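Local coordinates for putative uncharacterized protein SAG1039 (Streptococcus agalactiae serogroup V, PDB 3GWK), which is of unknown function but, as an ESAT-6-like homodimer of the WXG100 family, probably is a small secreted helical protein, at residues A[10-14]-A[81-86]. Residues are numbered along the deposited sequence; the frame is centred on the assembly and turned at random. Where two conformers were deposited one is given.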
loop_
_atom_site.group_PDB
_atom_site.type_symbol
_atom_site.label_atom_id
_atom_site.label_comp_id
_atom_site.label_asym_id
_atom_site.label_seq_id
_atom_site.Cartn_x
_atom_site.Cartn_y
_atom_site.Cartn_z
ATOM N N PRO A 10 -19.871 17.147 8.820
ATOM C CA PRO A 10 -18.791 17.577 7.914
ATOM C C PRO A 10 -17.398 17.412 8.463
ATOM O O PRO A 10 -16.453 16.992 7.797
ATOM C CB PRO A 10 -19.147 19.055 7.610
ATOM C CG PRO A 10 -20.707 19.030 7.697
ATOM C CD PRO A 10 -21.018 18.102 8.860
ATOM N N GLU A 11 -17.251 17.733 9.737
ATOM C CA GLU A 11 -15.947 17.625 10.387
ATOM C C GLU A 11 -15.459 16.156 10.468
ATOM O O GLU A 11 -14.284 15.856 10.253
ATOM C CB GLU A 11 -16.086 18.184 11.818
ATOM C CG GLU A 11 -16.344 19.664 11.861
ATOM C CD GLU A 11 -17.718 20.188 11.399
ATOM O OE1 GLU A 11 -17.588 21.376 10.999
ATOM O OE2 GLU A 11 -18.860 19.537 11.426
ATOM N N GLU A 12 -16.397 15.274 10.775
ATOM C CA GLU A 12 -16.057 13.875 10.803
ATOM C C GLU A 12 -15.704 13.353 9.423
ATOM O O GLU A 12 -14.772 12.578 9.260
ATOM C CB GLU A 12 -17.164 13.034 11.385
ATOM C CG GLU A 12 -17.309 13.241 12.907
ATOM C CD GLU A 12 -18.504 12.513 13.501
ATOM O OE1 GLU A 12 -19.580 12.559 12.877
ATOM O OE2 GLU A 12 -18.358 11.969 14.604
ATOM N N LEU A 13 -16.465 13.774 8.397
ATOM C CA LEU A 13 -16.185 13.384 7.040
ATOM C C LEU A 13 -14.755 13.849 6.643
ATOM O O LEU A 13 -14.007 13.112 6.038
ATOM C CB LEU A 13 -17.218 13.969 6.096
ATOM C CG LEU A 13 -18.588 13.335 6.175
ATOM C CD1 LEU A 13 -19.663 14.206 5.555
ATOM C CD2 LEU A 13 -18.591 12.014 5.538
ATOM N N ARG A 14 -14.368 15.074 7.017
ATOM C CA ARG A 14 -13.056 15.608 6.713
ATOM C C ARG A 14 -11.953 14.855 7.440
ATOM O O ARG A 14 -10.898 14.568 6.885
ATOM C CB ARG A 14 -13.037 17.112 7.027
ATOM C CG ARG A 14 -13.869 17.883 6.013
ATOM C CD ARG A 14 -14.114 19.297 6.492
ATOM N NE ARG A 14 -14.914 20.004 5.476
ATOM C CZ ARG A 14 -15.832 20.905 5.766
ATOM N NH1 ARG A 14 -16.043 21.273 7.006
ATOM N NH2 ARG A 14 -16.557 21.412 4.769
ATOM N N VAL A 81 -18.640 15.921 -0.243
ATOM C CA VAL A 81 -19.880 15.706 0.495
ATOM C C VAL A 81 -19.885 16.604 1.759
ATOM O O VAL A 81 -20.898 17.215 2.030
ATOM C CB VAL A 81 -20.092 14.246 0.773
ATOM C CG1 VAL A 81 -21.217 14.014 1.755
ATOM C CG2 VAL A 81 -20.324 13.495 -0.500
ATOM N N ALA A 82 -18.763 16.665 2.472
ATOM C CA ALA A 82 -18.685 17.500 3.644
ATOM C C ALA A 82 -19.026 18.959 3.296
ATOM O O ALA A 82 -19.782 19.626 3.986
ATOM C CB ALA A 82 -17.307 17.446 4.278
ATOM N N ASP A 83 -18.455 19.459 2.167
ATOM C CA ASP A 83 -18.733 20.846 1.788
ATOM C C ASP A 83 -20.195 21.055 1.471
ATOM O O ASP A 83 -20.821 22.062 1.825
ATOM C CB ASP A 83 -17.932 21.230 0.544
ATOM C CG ASP A 83 -16.473 21.565 0.837
ATOM O OD1 ASP A 83 -16.145 21.727 1.995
ATOM O OD2 ASP A 83 -15.706 21.655 -0.115
ATOM N N ILE A 84 -20.802 20.086 0.777
ATOM C CA ILE A 84 -22.247 20.219 0.433
ATOM C C ILE A 84 -23.100 20.212 1.692
ATOM O O ILE A 84 -24.061 21.012 1.813
ATOM C CB ILE A 84 -22.676 19.106 -0.536
ATOM C CG1 ILE A 84 -21.993 19.298 -1.905
ATOM C CG2 ILE A 84 -24.163 19.063 -0.689
ATOM C CD1 ILE A 84 -21.978 18.061 -2.768
ATOM N N ILE A 85 -22.784 19.342 2.625
ATOM C CA ILE A 85 -23.558 19.302 3.858
ATOM C C ILE A 85 -23.359 20.608 4.652
ATOM O O ILE A 85 -24.345 21.185 5.161
ATOM C CB ILE A 85 -23.227 18.082 4.719
ATOM C CG1 ILE A 85 -23.630 16.831 3.957
ATOM C CG2 ILE A 85 -23.878 18.150 6.072
ATOM C CD1 ILE A 85 -23.226 15.512 4.636
ATOM N N GLU A 86 -22.132 21.072 4.801
ATOM C CA GLU A 86 -21.892 22.303 5.551
ATOM C C GLU A 86 -22.654 23.483 4.930
ATOM O O GLU A 86 -23.272 24.286 5.666
ATOM C CB GLU A 86 -20.420 22.579 5.541
ATOM C CG GLU A 86 -20.023 23.798 6.307
ATOM C CD GLU A 86 -18.500 23.751 6.475
ATOM O OE1 GLU A 86 -17.879 23.891 5.448
ATOM O OE2 GLU A 86 -18.002 23.300 7.556
HETATM O O HOH W 1 -19.476 22.228 9.635
HETATM O O HOH W 2 -14.455 19.474 2.744
#
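The guanidinium of Arg14 has Ala82 CB over one face and, around its edge, the carboxylates of Asp83 and Glu86 and a water. Glu86 is gripped end-on: Arg14 NH1 lies 2.9 Å from Glu86 OE2 along an almost straight bond, nearly in the guanidinium plane but on the syn side tilted 33° from the carboxylate plane. Arg14 NH2 reaches Glu86 OE1 from above that plane, the two flat groups being turned 44° apart. Arg14 NH2 is shared, since it also meets Asp83 OD1 at 2.8 Å, nearly along that oxygen's C-O direction. The water accepts from Arg14 NE and donates to the same OD1, so every guanidinium nitrogen has a partner. An arm extended from CG to NE carries the group across Ala82. A second water donates to Glu86 OE2; its link to Glu11 OE1 is doubtful, being short in a side chain with two conformers. Beneath the salt-bridge network, Pro10 CG packs on Ile85 CG2 at 3.7 Å, and Leu13 CD1 meets Ile85 CD1 at 3.9 Å. Pro10 CA and Ala82 CA are 4.3 Å apart, consistent with alanine's small side chain where antiparallel helices 10-44 and 51-95 of the WXG100 hairpin come close. The single cation probably favours ionised Asp83 and Glu86, and may ease Glu86's closeness to Glu11.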